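Side-chain contacts in P-granule scaffold (Caenorhabditis japonica, PDB 5W4A), which is a P-granule scaffold protein that probably contributes to germ-granule assembly and mRNA repression: residues L12-Y17 and Y25-D30; F19-L24 and L64-S69; N41-Y46 and A172-K177. All blocks are in the same frame, centred on the assembly; numbering follows the deposited sequence.

Interaction 1. Residues L12-Y17 and Y25-D30; sequences LGIRTY and YAVNND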
ATOM      1  N   LEU C  12      -3.322  -4.065 -24.300  1.00 19.45           N
ATOM      2  CA  LEU C  12      -4.652  -3.495 -24.632  1.00 20.28           C
ATOM      3  C   LEU C  12      -5.612  -3.384 -23.423  1.00 26.22           C
ATOM      4  O   LEU C  12      -6.691  -3.990 -23.375  1.00 29.17           O
ATOM      5  CB  LEU C  12      -5.330  -4.318 -25.702  1.00 18.95           C
ATOM      6  CG  LEU C  12      -6.552  -3.573 -26.240  1.00 27.57           C
ATOM      7  CD1 LEU C  12      -6.145  -2.328 -27.001  1.00 26.83           C
ATOM      8  CD2 LEU C  12      -7.361  -4.499 -27.108  1.00 37.45           C
ATOM      9  N   GLY C  13      -5.215  -2.580 -22.476  1.00 23.04           N
ATOM     10  CA  GLY C  13      -6.031  -2.302 -21.307  1.00 26.51           C
ATOM     11  C   GLY C  13      -5.862  -3.251 -20.139  1.00 26.38           C
ATOM     12  O   GLY C  13      -6.492  -3.036 -19.093  1.00 26.77           O
ATOM     13  N   ILE C  14      -5.067  -4.299 -20.274  1.00 19.21           N
ATOM     14  CA  ILE C  14      -4.889  -5.280 -19.210  1.00 19.36           C
ATOM     15  C   ILE C  14      -3.449  -5.118 -18.712  1.00 16.99           C
ATOM     16  O   ILE C  14      -2.499  -5.539 -19.369  1.00 17.54           O
ATOM     17  CB  ILE C  14      -5.176  -6.720 -19.650  1.00 19.32           C
ATOM     18  CG1 ILE C  14      -6.577  -6.848 -20.299  1.00 19.92           C
ATOM     19  CG2 ILE C  14      -5.062  -7.615 -18.405  1.00 21.32           C
ATOM     20  CD1 ILE C  14      -6.987  -8.297 -20.652  1.00 23.38           C
ATOM     21  N   ARG C  15      -3.298  -4.507 -17.535  1.00 16.28           N
ATOM     22  CA  ARG C  15      -2.019  -4.316 -16.869  1.00 15.68           C
ATOM     23  C   ARG C  15      -1.795  -5.449 -15.864  1.00 14.74           C
ATOM     24  O   ARG C  15      -2.677  -5.755 -15.046  1.00 16.35           O
ATOM     25  CB  ARG C  15      -2.046  -2.959 -16.169  1.00 18.42           C
ATOM     26  CG  ARG C  15      -0.876  -2.629 -15.319  1.00 17.81           C
ATOM     27  CD  ARG C  15      -1.053  -1.142 -14.840  1.00 19.37           C
ATOM     28  NE  ARG C  15      -0.179  -0.827 -13.744  1.00 18.44           N
ATOM     29  CZ  ARG C  15       1.040  -0.325 -13.830  1.00 16.67           C
ATOM     30  NH1 ARG C  15       1.608  -0.056 -15.009  1.00 18.37           N
ATOM     31  NH2 ARG C  15       1.682  -0.086 -12.719  1.00 17.64           N
ATOM     32  N   THR C  16      -0.637  -6.108 -15.963  1.00 13.63           N
ATOM     33  CA  THR C  16      -0.399  -7.348 -15.224  1.00 16.18           C
ATOM     34  C   THR C  16       1.081  -7.536 -14.909  1.00 15.44           C
ATOM     35  O   THR C  16       1.954  -7.161 -15.681  1.00 15.85           O
ATOM     36  CB  THR C  16      -0.960  -8.554 -16.010  1.00 14.53           C
ATOM     37  OG1 THR C  16      -0.774  -9.756 -15.243  1.00 16.43           O
ATOM     38  CG2 THR C  16      -0.317  -8.737 -17.347  1.00 15.54           C
ATOM     39  N   TYR C  17       1.361  -8.088 -13.717  1.00 15.15           N
ATOM     40  CA  TYR C  17       2.675  -8.651 -13.403  1.00 14.65           C
ATOM     41  C   TYR C  17       2.630 -10.177 -13.468  1.00 14.39           C
ATOM     42  O   TYR C  17       3.451 -10.804 -14.150  1.00 15.41           O
ATOM     43  CB  TYR C  17       3.183  -8.198 -12.007  1.00 15.11           C
ATOM     44  CG  TYR C  17       4.427  -8.942 -11.691  1.00 14.49           C
ATOM     45  CD1 TYR C  17       5.610  -8.681 -12.383  1.00 16.62           C
ATOM     46  CD2 TYR C  17       4.407 -10.000 -10.789  1.00 15.85           C
ATOM     47  CE1 TYR C  17       6.733  -9.449 -12.205  1.00 18.30           C
ATOM     48  CE2 TYR C  17       5.528 -10.764 -10.586  1.00 18.44           C
ATOM     49  CZ  TYR C  17       6.690 -10.484 -11.295  1.00 18.68           C
ATOM     50  OH  TYR C  17       7.823 -11.225 -11.119  1.00 20.39           O
ATOM     51  N   TYR C  25      -3.592 -13.796 -24.075  1.00 17.82           N
ATOM     52  CA  TYR C  25      -4.579 -14.740 -24.581  1.00 20.20           C
ATOM     53  C   TYR C  25      -5.949 -14.081 -24.706  1.00 20.14           C
ATOM     54  O   TYR C  25      -6.625 -14.208 -25.734  1.00 20.11           O
ATOM     55  CB  TYR C  25      -4.659 -15.990 -23.681  1.00 18.54           C
ATOM     56  CG  TYR C  25      -5.640 -16.990 -24.250  1.00 21.21           C
ATOM     57  CD1 TYR C  25      -5.211 -17.965 -25.123  1.00 25.50           C
ATOM     58  CD2 TYR C  25      -6.997 -16.897 -23.980  1.00 20.81           C
ATOM     59  CE1 TYR C  25      -6.113 -18.857 -25.690  1.00 25.47           C
ATOM     60  CE2 TYR C  25      -7.900 -17.766 -24.548  1.00 23.75           C
ATOM     61  CZ  TYR C  25      -7.446 -18.743 -25.403  1.00 28.24           C
ATOM     62  OH  TYR C  25      -8.366 -19.595 -25.968  1.00 28.26           O
ATOM     63  N   ALA C  26      -6.375 -13.368 -23.665  1.00 19.60           N
ATOM     64  CA  ALA C  26      -7.719 -12.802 -23.650  1.00 19.94           C
ATOM     65  C   ALA C  26      -7.878 -11.718 -24.703  1.00 21.90           C
ATOM     66  O   ALA C  26      -8.937 -11.609 -25.344  1.00 21.79           O
ATOM     67  CB  ALA C  26      -8.028 -12.243 -22.259  1.00 20.45           C
ATOM     68  N   VAL C  27      -6.839 -10.896 -24.891  1.00 19.87           N
ATOM     69  CA  VAL C  27      -6.870  -9.835 -25.893  1.00 22.75           C
ATOM     70  C   VAL C  27      -6.962 -10.409 -27.306  1.00 23.29           C
ATOM     71  O   VAL C  27      -7.626  -9.830 -28.186  1.00 24.74           O
ATOM     72  CB  VAL C  27      -5.638  -8.925 -25.717  1.00 23.53           C
ATOM     73  CG1 VAL C  27      -5.392  -8.072 -26.979  1.00 31.67           C
ATOM     74  CG2 VAL C  27      -5.816  -8.042 -24.444  1.00 25.70           C
ATOM     75  N   ASN C  28      -6.260 -11.518 -27.565  1.00 20.67           N
ATOM     76  CA  ASN C  28      -6.272 -12.150 -28.879  1.00 23.75           C
ATOM     77  C   ASN C  28      -7.551 -12.944 -29.137  1.00 32.12           C
ATOM     78  O   ASN C  28      -8.017 -12.992 -30.276  1.00 29.88           O
ATOM     79  CB  ASN C  28      -5.064 -13.077 -29.037  1.00 19.78           C
ATOM     80  CG  ASN C  28      -3.801 -12.329 -29.421  1.00 23.60           C
ATOM     81  OD1 ASN C  28      -3.863 -11.296 -30.109  1.00 24.39           O
ATOM     82  ND2 ASN C  28      -2.644 -12.864 -29.036  1.00 23.14           N
ATOM     83  N   ASN C  29      -8.149 -13.534 -28.109  1.00 21.33           N
ATOM     84  CA  ASN C  29      -9.188 -14.542 -28.292  1.00 25.64           C
ATOM     85  C   ASN C  29     -10.536 -14.135 -27.718  1.00 23.87           C
ATOM     86  O   ASN C  29     -11.329 -15.020 -27.362  1.00 22.77           O
ATOM     87  CB  ASN C  29      -8.730 -15.853 -27.664  1.00 23.32           C
ATOM     88  CG  ASN C  29      -7.564 -16.462 -28.421  1.00 28.36           C
ATOM     89  OD1 ASN C  29      -7.744 -17.058 -29.493  1.00 32.41           O
ATOM     90  ND2 ASN C  29      -6.367 -16.290 -27.902  1.00 24.04           N
ATOM     91  N   ASP C  30     -10.812 -12.828 -27.595  1.00 21.83           N
ATOM     92  CA  ASP C  30     -12.045 -12.417 -26.930  1.00 22.79           C
ATOM     93  C   ASP C  30     -13.286 -12.910 -27.676  1.00 20.18           C
ATOM     94  O   ASP C  30     -14.268 -13.289 -27.045  1.00 21.90           O
ATOM     95  CB  ASP C  30     -12.088 -10.882 -26.696  1.00 19.17           C
ATOM     96  CG  ASP C  30     -12.048 -10.048 -27.952  1.00 29.34           C
ATOM     97  OD1 ASP C  30     -11.389 -10.410 -28.930  1.00 29.73           O
ATOM     98  OD2 ASP C  30     -12.652  -8.948 -27.922  1.00 30.69           O
TER
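L12 and V27 mark the closest approach of the two backbones, 6.8 Å between their CA atoms. L12 and G13 form the tight turn between strands 9-11 and 14-16. Both have positive phi, close to a type I' turn. A side chain on G13 would collide with the carbonyl O of L12 at these backbone angles. From R15 onward the segment 12-17 diverges from 25-30. The segment 25-30 holds the last turn of helix 20-28 and the first residue of helix 30-35.

The contact is wholly apolar and centres on V27. Its two methyls share the work. CG1 lies 4.0 Å from CB of L12, and L12 CD2 is also near it. CG2 faces two residues, L12 CB and the CD1 tip of I14, each 4.0 Å away. The extended I14 chain (chi2 -175°) carries CD1 out to the helix, where it slides past V27 in the opposite sense. CD1 also brushes A26, 4.4 Å from its CB. With an alanine here both methyls are lost, which would probably open a gap beside L12 and take from I14 CD1 its nearest partner on this helix end.

Within 25-30, Y25 O accepts two bonds from N29, from its backbone N at 2.9 Å and from its side-chain ND2 at 3.0 Å. ND2 comes in the carbonyl plane on a lone pair, and it also sits above one face of the Y25 ring, toward its rim. The contact grades from the exposed L12 to the buried I14 and A26. Further in, I14 meets F170 and A26 meets L208. The arrangement is a two-stranded antiparallel beta-hairpin laid against the end of the helix that follows it, at the edge of a mainly helical domain.

Interaction 2. Residues F19-L24 and L64-S69; sequences FPNLAL and LFPSGS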
ATOM      1  N   PHE C  19       0.329 -12.443 -14.608  1.00 15.69           N
ATOM      2  CA  PHE C  19      -0.424 -13.191 -15.626  1.00 16.51           C
ATOM      3  C   PHE C  19      -0.290 -12.605 -17.043  1.00 17.32           C
ATOM      4  O   PHE C  19      -1.284 -12.454 -17.756  1.00 17.33           O
ATOM      5  CB  PHE C  19      -1.897 -13.246 -15.223  1.00 18.33           C
ATOM      6  CG  PHE C  19      -2.141 -13.938 -13.895  1.00 19.12           C
ATOM      7  CD1 PHE C  19      -2.011 -15.298 -13.796  1.00 18.95           C
ATOM      8  CD2 PHE C  19      -2.461 -13.198 -12.756  1.00 19.91           C
ATOM      9  CE1 PHE C  19      -2.230 -15.953 -12.564  1.00 19.56           C
ATOM     10  CE2 PHE C  19      -2.673 -13.834 -11.537  1.00 19.29           C
ATOM     11  CZ  PHE C  19      -2.548 -15.219 -11.459  1.00 19.27           C
ATOM     12  N   PRO C  20       0.918 -12.309 -17.500  1.00 15.73           N
ATOM     13  CA  PRO C  20       1.015 -11.721 -18.862  1.00 16.94           C
ATOM     14  C   PRO C  20       0.494 -12.600 -19.993  1.00 18.92           C
ATOM     15  O   PRO C  20      -0.144 -12.066 -20.914  1.00 18.75           O
ATOM     16  CB  PRO C  20       2.515 -11.454 -19.017  1.00 17.88           C
ATOM     17  CG  PRO C  20       3.183 -12.340 -18.036  1.00 21.60           C
ATOM     18  CD  PRO C  20       2.257 -12.421 -16.880  1.00 16.19           C
ATOM     19  N   ASN C  21       0.733 -13.921 -19.976  1.00 18.33           N
ATOM     20  CA  ASN C  21       0.239 -14.727 -21.092  1.00 18.37           C
ATOM     21  C   ASN C  21      -1.278 -14.882 -21.028  1.00 21.18           C
ATOM     22  O   ASN C  21      -1.921 -15.027 -22.076  1.00 18.80           O
ATOM     23  CB  ASN C  21       0.941 -16.091 -21.107  1.00 19.97           C
ATOM     24  CG  ASN C  21       0.745 -16.836 -22.412  1.00 22.85           C
ATOM     25  OD1 ASN C  21       0.792 -16.240 -23.499  1.00 26.95           O
ATOM     26  ND2 ASN C  21       0.571 -18.154 -22.318  1.00 26.19           N
ATOM     27  N   LEU C  22      -1.874 -14.827 -19.830  1.00 18.95           N
ATOM     28  CA  LEU C  22      -3.334 -14.853 -19.730  1.00 17.29           C
ATOM     29  C   LEU C  22      -3.930 -13.585 -20.321  1.00 18.39           C
ATOM     30  O   LEU C  22      -4.945 -13.630 -21.032  1.00 18.06           O
ATOM     31  CB  LEU C  22      -3.760 -15.021 -18.270  1.00 18.23           C
ATOM     32  CG  LEU C  22      -5.261 -14.989 -17.968  1.00 21.85           C
ATOM     33  CD1 LEU C  22      -5.947 -16.179 -18.602  1.00 26.81           C
ATOM     34  CD2 LEU C  22      -5.516 -15.003 -16.468  1.00 22.13           C
ATOM     35  N   ALA C  23      -3.335 -12.437 -19.996  1.00 19.23           N
ATOM     36  CA  ALA C  23      -3.794 -11.177 -20.563  1.00 17.07           C
ATOM     37  C   ALA C  23      -3.709 -11.200 -22.088  1.00 18.39           C
ATOM     38  O   ALA C  23      -4.648 -10.807 -22.777  1.00 18.26           O
ATOM     39  CB  ALA C  23      -2.960 -10.039 -19.985  1.00 17.87           C
ATOM     40  N   LEU C  24      -2.569 -11.619 -22.619  1.00 15.88           N
ATOM     41  CA  LEU C  24      -2.393 -11.669 -24.057  1.00 18.01           C
ATOM     42  C   LEU C  24      -3.399 -12.623 -24.686  1.00 19.70           C
ATOM     43  O   LEU C  24      -3.995 -12.307 -25.725  1.00 20.56           O
ATOM     44  CB  LEU C  24      -0.968 -12.117 -24.387  1.00 20.35           C
ATOM     45  CG  LEU C  24      -0.687 -12.287 -25.892  1.00 23.85           C
ATOM     46  CD1 LEU C  24      -0.934 -10.977 -26.670  1.00 22.43           C
ATOM     47  CD2 LEU C  24       0.739 -12.752 -26.100  1.00 28.53           C
ATOM     48  N   LEU C  64       0.964 -20.356 -17.772  1.00 23.96           N
ATOM     49  CA  LEU C  64       2.086 -19.690 -17.108  0.99 21.50           C
ATOM     50  C   LEU C  64       3.416 -20.005 -17.778  1.00 26.01           C
ATOM     51  O   LEU C  64       4.315 -19.151 -17.824  1.00 25.11           O
ATOM     52  CB  LEU C  64       2.137 -20.107 -15.639  0.99 22.20           C
ATOM     53  CG  LEU C  64       1.029 -19.569 -14.732  0.99 21.54           C
ATOM     54  CD1 LEU C  64       1.287 -20.046 -13.337  0.99 22.64           C
ATOM     55  CD2 LEU C  64       0.941 -18.026 -14.783  0.99 29.07           C
ATOM     56  N   PHE C  65       3.577 -21.221 -18.286  1.00 23.59           N
ATOM     57  CA  PHE C  65       4.851 -21.669 -18.846  1.00 25.98           C
ATOM     58  C   PHE C  65       4.655 -22.208 -20.260  1.00 30.00           C
ATOM     59  O   PHE C  65       4.812 -23.411 -20.504  1.00 32.79           O
ATOM     60  CB  PHE C  65       5.481 -22.737 -17.949  1.00 23.91           C
ATOM     61  CG  PHE C  65       5.775 -22.271 -16.541  1.00 23.71           C
ATOM     62  CD1 PHE C  65       6.986 -21.668 -16.226  1.00 25.89           C
ATOM     63  CD2 PHE C  65       4.848 -22.450 -15.519  1.00 21.31           C
ATOM     64  CE1 PHE C  65       7.259 -21.250 -14.937  1.00 27.02           C
ATOM     65  CE2 PHE C  65       5.117 -22.043 -14.230  1.00 23.46           C
ATOM     66  CZ  PHE C  65       6.333 -21.438 -13.931  1.00 22.54           C
ATOM     67  N   PRO C  66       4.343 -21.341 -21.220  1.00 28.90           N
ATOM     68  CA  PRO C  66       4.208 -21.802 -22.610  1.00 34.68           C
ATOM     69  C   PRO C  66       5.546 -22.236 -23.195  1.00 41.64           C
ATOM     70  O   PRO C  66       6.620 -21.896 -22.696  1.00 34.32           O
ATOM     71  CB  PRO C  66       3.652 -20.574 -23.333  1.00 36.98           C
ATOM     72  CG  PRO C  66       4.090 -19.414 -22.521  1.00 39.41           C
ATOM     73  CD  PRO C  66       4.097 -19.892 -21.099  1.00 30.10           C
ATOM     74  N   SER C  67       5.477 -23.016 -24.273  1.00 49.30           N
ATOM     75  CA  SER C  67       6.708 -23.457 -24.920  1.00 49.02           C
ATOM     76  C   SER C  67       7.522 -22.255 -25.368  1.00 37.67           C
ATOM     77  O   SER C  67       6.977 -21.251 -25.846  1.00 41.89           O
ATOM     78  CB  SER C  67       6.405 -24.354 -26.120  1.00 60.73           C
ATOM     79  OG  SER C  67       7.606 -24.686 -26.805  1.00 64.48           O
ATOM     80  N   GLY C  68       8.840 -22.352 -25.185  1.00 41.36           N
ATOM     81  CA  GLY C  68       9.737 -21.279 -25.546  1.00 47.07           C
ATOM     82  C   GLY C  68       9.835 -20.170 -24.528  1.00 45.42           C
ATOM     83  O   GLY C  68      10.429 -19.127 -24.822  1.00 41.32           O
ATOM     84  N   SER C  69       9.246 -20.348 -23.350  1.00 40.93           N
ATOM     85  CA  SER C  69       9.378 -19.352 -22.299  1.00 37.29           C
ATOM     86  C   SER C  69      10.847 -19.081 -22.027  1.00 28.69           C
ATOM     87  O   SER C  69      11.640 -20.013 -21.876  1.00 33.88           O
ATOM     88  CB  SER C  69       8.690 -19.846 -21.027  1.00 30.08           C
ATOM     89  OG  SER C  69       7.280 -19.859 -21.193  1.00 32.06           O
TER
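F19 and N21 face L64 and P66 in two separate touches. CD1 of the F19 ring lies 4.1 Å from CD2 of L64, and the two side chains cross at a slant. L64 was deposited in two conformers, so this touch is less certain. The second pair is mixed in character. ND2 of N21 meets the P66 ring at its CG, 3.7 Å away, and CB and CD are only slightly farther. The N21 side chain stretches there with CG anti to the backbone N (chi1 -166°).

The next shell sets these groups in place. ND2 of N21 hydrogen-bonds to the carbonyl O of I63, at the end of helix 57-64. P66 begins a type II turn that closes at S69. Its carbonyl O accepts from S69 twice, from OG at 2.6 Å and from the backbone N at 3.1 Å. G68 takes the positive phi of that turn. F19 packs edge-to-face on F175 and also touches T80 and F43.

The chemistry is therefore divided. Buried hydrocarbon meets hydrocarbon at F19, while nearer the surface an amide pressed on a proline ring spends its polarity on I63.

Interaction 3. Residues N41-Y46 and A172-K177; sequences NSFAAY and AYVFTK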
ATOM      1  N   ASN C  41      -9.303 -21.629 -24.093  1.00 26.53           N
ATOM      2  CA  ASN C  41      -8.516 -22.044 -22.950  1.00 25.09           C
ATOM      3  C   ASN C  41      -9.342 -21.973 -21.663  1.00 26.23           C
ATOM      4  O   ASN C  41     -10.022 -20.972 -21.396  1.00 25.00           O
ATOM      5  CB  ASN C  41      -7.282 -21.156 -22.829  1.00 28.72           C
ATOM      6  CG  ASN C  41      -6.464 -21.496 -21.610  1.00 35.17           C
ATOM      7  OD1 ASN C  41      -6.721 -20.980 -20.534  1.00 29.10           O
ATOM      8  ND2 ASN C  41      -5.487 -22.388 -21.764  1.00 34.25           N
ATOM      9  N   SER C  42      -9.284 -23.040 -20.867  1.00 25.91           N
ATOM     10  CA  SER C  42     -10.183 -23.165 -19.725  1.00 22.73           C
ATOM     11  C   SER C  42      -9.842 -22.200 -18.596  1.00 26.28           C
ATOM     12  O   SER C  42     -10.733 -21.791 -17.856  1.00 25.26           O
ATOM     13  CB  SER C  42     -10.163 -24.593 -19.184  1.00 32.63           C
ATOM     14  OG  SER C  42      -8.926 -24.861 -18.542  1.00 41.86           O
ATOM     15  N   PHE C  43      -8.567 -21.861 -18.418  1.00 22.64           N
ATOM     16  CA  PHE C  43      -8.178 -20.869 -17.409  1.00 26.81           C
ATOM     17  C   PHE C  43      -8.745 -19.497 -17.770  1.00 23.25           C
ATOM     18  O   PHE C  43      -9.417 -18.853 -16.948  1.00 21.87           O
ATOM     19  CB  PHE C  43      -6.640 -20.891 -17.304  1.00 27.27           C
ATOM     20  CG  PHE C  43      -6.015 -19.950 -16.286  1.00 23.98           C
ATOM     21  CD1 PHE C  43      -6.724 -19.342 -15.252  1.00 26.26           C
ATOM     22  CD2 PHE C  43      -4.648 -19.712 -16.373  1.00 26.73           C
ATOM     23  CE1 PHE C  43      -6.075 -18.477 -14.357  1.00 24.94           C
ATOM     24  CE2 PHE C  43      -4.009 -18.871 -15.485  1.00 28.05           C
ATOM     25  CZ  PHE C  43      -4.716 -18.266 -14.475  1.00 23.37           C
ATOM     26  N   ALA C  44      -8.560 -19.071 -19.025  1.00 21.84           N
ATOM     27  CA  ALA C  44      -9.138 -17.814 -19.484  1.00 20.05           C
ATOM     28  C   ALA C  44     -10.657 -17.834 -19.415  1.00 24.77           C
ATOM     29  O   ALA C  44     -11.282 -16.848 -18.994  1.00 21.70           O
ATOM     30  CB  ALA C  44      -8.672 -17.498 -20.899  1.00 21.53           C
ATOM     31  N   ALA C  45     -11.284 -18.939 -19.822  1.00 21.93           N
ATOM     32  CA  ALA C  45     -12.739 -18.966 -19.828  1.00 21.46           C
ATOM     33  C   ALA C  45     -13.301 -18.794 -18.429  1.00 23.25           C
ATOM     34  O   ALA C  45     -14.312 -18.106 -18.239  1.00 23.62           O
ATOM     35  CB  ALA C  45     -13.239 -20.271 -20.456  1.00 22.79           C
ATOM     36  N   TYR C  46     -12.678 -19.431 -17.439  1.00 23.38           N
ATOM     37  CA  TYR C  46     -13.144 -19.309 -16.068  1.00 23.11           C
ATOM     38  C   TYR C  46     -12.922 -17.904 -15.525  1.00 22.30           C
ATOM     39  O   TYR C  46     -13.817 -17.315 -14.911  1.00 23.07           O
ATOM     40  CB  TYR C  46     -12.429 -20.329 -15.201  1.00 22.30           C
ATOM     41  CG  TYR C  46     -12.896 -20.359 -13.781  1.00 22.18           C
ATOM     42  CD1 TYR C  46     -14.118 -20.920 -13.471  1.00 27.85           C
ATOM     43  CD2 TYR C  46     -12.112 -19.864 -12.749  1.00 27.09           C
ATOM     44  CE1 TYR C  46     -14.562 -20.989 -12.173  1.00 35.40           C
ATOM     45  CE2 TYR C  46     -12.549 -19.915 -11.438  1.00 31.93           C
ATOM     46  CZ  TYR C  46     -13.782 -20.487 -11.155  1.00 44.64           C
ATOM     47  OH  TYR C  46     -14.261 -20.573  -9.859  1.00 35.81           O
ATOM     48  N   ALA C 172      -5.110  -9.093  -8.920  1.00 17.91           N
ATOM     49  CA  ALA C 172      -5.868  -9.345  -7.700  1.00 15.67           C
ATOM     50  C   ALA C 172      -7.152 -10.087  -8.013  1.00 18.20           C
ATOM     51  O   ALA C 172      -7.527 -11.025  -7.295  1.00 17.79           O
ATOM     52  CB  ALA C 172      -6.158  -8.030  -6.969  1.00 17.18           C
ATOM     53  N   TYR C 173      -7.808  -9.713  -9.115  1.00 16.58           N
ATOM     54  CA  TYR C 173      -9.048 -10.369  -9.539  1.00 18.11           C
ATOM     55  C   TYR C 173      -8.807 -11.822  -9.928  1.00 17.38           C
ATOM     56  O   TYR C 173      -9.569 -12.711  -9.526  1.00 18.47           O
ATOM     57  CB  TYR C 173      -9.679  -9.592 -10.698  1.00 16.42           C
ATOM     58  CG  TYR C 173     -11.044 -10.127 -11.063  1.00 20.27           C
ATOM     59  CD1 TYR C 173     -12.116  -9.934 -10.194  1.00 26.70           C
ATOM     60  CD2 TYR C 173     -11.246 -10.857 -12.207  1.00 23.79           C
ATOM     61  CE1 TYR C 173     -13.358 -10.431 -10.469  1.00 30.53           C
ATOM     62  CE2 TYR C 173     -12.546 -11.349 -12.520  1.00 25.21           C
ATOM     63  CZ  TYR C 173     -13.568 -11.129 -11.629  1.00 26.96           C
ATOM     64  OH  TYR C 173     -14.854 -11.610 -11.834  1.00 29.40           O
ATOM     65  N   VAL C 174      -7.770 -12.082 -10.730  1.00 17.34           N
ATOM     66  CA  VAL C 174      -7.450 -13.456 -11.121  1.00 18.61           C
ATOM     67  C   VAL C 174      -7.165 -14.308  -9.894  1.00 19.40           C
ATOM     68  O   VAL C 174      -7.704 -15.412  -9.756  1.00 18.24           O
ATOM     69  CB  VAL C 174      -6.264 -13.494 -12.096  1.00 16.36           C
ATOM     70  CG1 VAL C 174      -5.869 -14.933 -12.417  1.00 19.03           C
ATOM     71  CG2 VAL C 174      -6.576 -12.749 -13.418  1.00 19.10           C
ATOM     72  N   PHE C 175      -6.305 -13.827  -8.984  1.00 18.23           N
ATOM     73  CA  PHE C 175      -6.033 -14.604  -7.762  1.00 17.66           C
ATOM     74  C   PHE C 175      -7.311 -14.858  -6.971  1.00 18.49           C
ATOM     75  O   PHE C 175      -7.509 -15.955  -6.440  1.00 19.06           O
ATOM     76  CB  PHE C 175      -5.006 -13.899  -6.862  1.00 18.54           C
ATOM     77  CG  PHE C 175      -3.563 -14.012  -7.335  1.00 18.31           C
ATOM     78  CD1 PHE C 175      -2.945 -15.261  -7.451  1.00 18.23           C
ATOM     79  CD2 PHE C 175      -2.796 -12.867  -7.617  1.00 18.39           C
ATOM     80  CE1 PHE C 175      -1.607 -15.386  -7.863  1.00 19.82           C
ATOM     81  CE2 PHE C 175      -1.450 -12.993  -8.012  1.00 17.97           C
ATOM     82  CZ  PHE C 175      -0.867 -14.245  -8.152  1.00 18.22           C
ATOM     83  N   THR C 176      -8.173 -13.852  -6.848  1.00 18.79           N
ATOM     84  CA  THR C 176      -9.421 -14.036  -6.121  1.00 19.44           C
ATOM     85  C   THR C 176     -10.251 -15.149  -6.745  1.00 19.75           C
ATOM     86  O   THR C 176     -10.784 -16.013  -6.031  1.00 22.86           O
ATOM     87  CB  THR C 176     -10.196 -12.720  -6.089  1.00 21.44           C
ATOM     88  OG1 THR C 176      -9.497 -11.776  -5.254  1.00 21.69           O
ATOM     89  CG2 THR C 176     -11.597 -12.902  -5.554  1.00 21.99           C
ATOM     90  N   LYS C 177     -10.355 -15.160  -8.075  1.00 19.58           N
ATOM     91  CA  LYS C 177     -11.134 -16.186  -8.770  1.00 23.85           C
ATOM     92  C   LYS C 177     -10.525 -17.570  -8.569  1.00 24.38           C
ATOM     93  O   LYS C 177     -11.240 -18.530  -8.229  1.00 25.13           O
ATOM     94  CB  LYS C 177     -11.222 -15.855 -10.272  1.00 23.22           C
ATOM     95  CG  LYS C 177     -12.099 -14.656 -10.647  1.00 28.74           C
ATOM     96  CD  LYS C 177     -13.590 -14.968 -10.566  1.00 40.73           C
ATOM     97  CE  LYS C 177     -13.995 -16.007 -11.600  1.00 40.76           C
ATOM     98  NZ  LYS C 177     -15.471 -16.195 -11.660  1.00 44.98           N
TER
HETATM   99  O   HOH W   1     -16.352 -18.025 -13.906  1.00 40.21           O
HETATM  100  O   HOH W   2     -13.714 -18.766  -7.500  1.00 52.47           O
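Helix-to-helix packing joins the short helix 42-47 to the middle of helix 169-179, within the mainly helical N-domain. Y46 and K177 carry most of the contact, and F43 and V174 form its buried side.

F43 crosses V174 at about a right angle. Its CE1 atom lies 4.0 Å from CG1 of V174, with CZ almost as near. L22 touches both residues, and I60 and I63 pack on F43, so this side continues into the core.

At the partly exposed side, K177 reaches over one face of the Y46 ring. NZ stands 4.8 Å from the ring centroid and 16° off the ring normal, a cation-pi interaction. The lysine chain is bent at chi2 (-75°) and chi3, which folds its amine back over the ring. Its CE also lies 3.6 Å from the backbone O of Y46. Lower down, CG of K177 sits over a face of the Y173 ring, near the rim. The carbonyl O of K177 meets the same Y46 ring differently, at its edge and in its plane, 3.7 Å from CE2.

N41 caps the start of helix 42-47: its OD1 accepts from A44 N at 3.1 Å, in the carbonyl plane and nearly straight (166°). T176 turns its OG1 back to A172 O.

Two waters bridge Y46 and K177. One accepts from K177 NZ and lies against Y46 O. The other donates a hydrogen bond to K177 O at 2.6 Å and is 3.0 Å from Y46 OH.

Overall arrangement
Interactions 1 and 2 use successive parts of helix 20-28. Its C-terminal end meets the hairpin. Its N-terminal end, with F19 just before it, meets the end of helix 57-64 and the loop that follows. Interaction 3 lies nearest the centre of the chain and joins two other helices. Each contact has a buried side and a more open one. The chemistry changes with place. Interaction 1 is purely apolar, interaction 2 adds an amide against a proline, and interaction 3 adds a cation-pi pair and bridging waters. The three also meet one another. A23 packs on I14, F19 reaches V174 with its CZ atom, and Y25 OH probably hydrogen-bonds to N41 N.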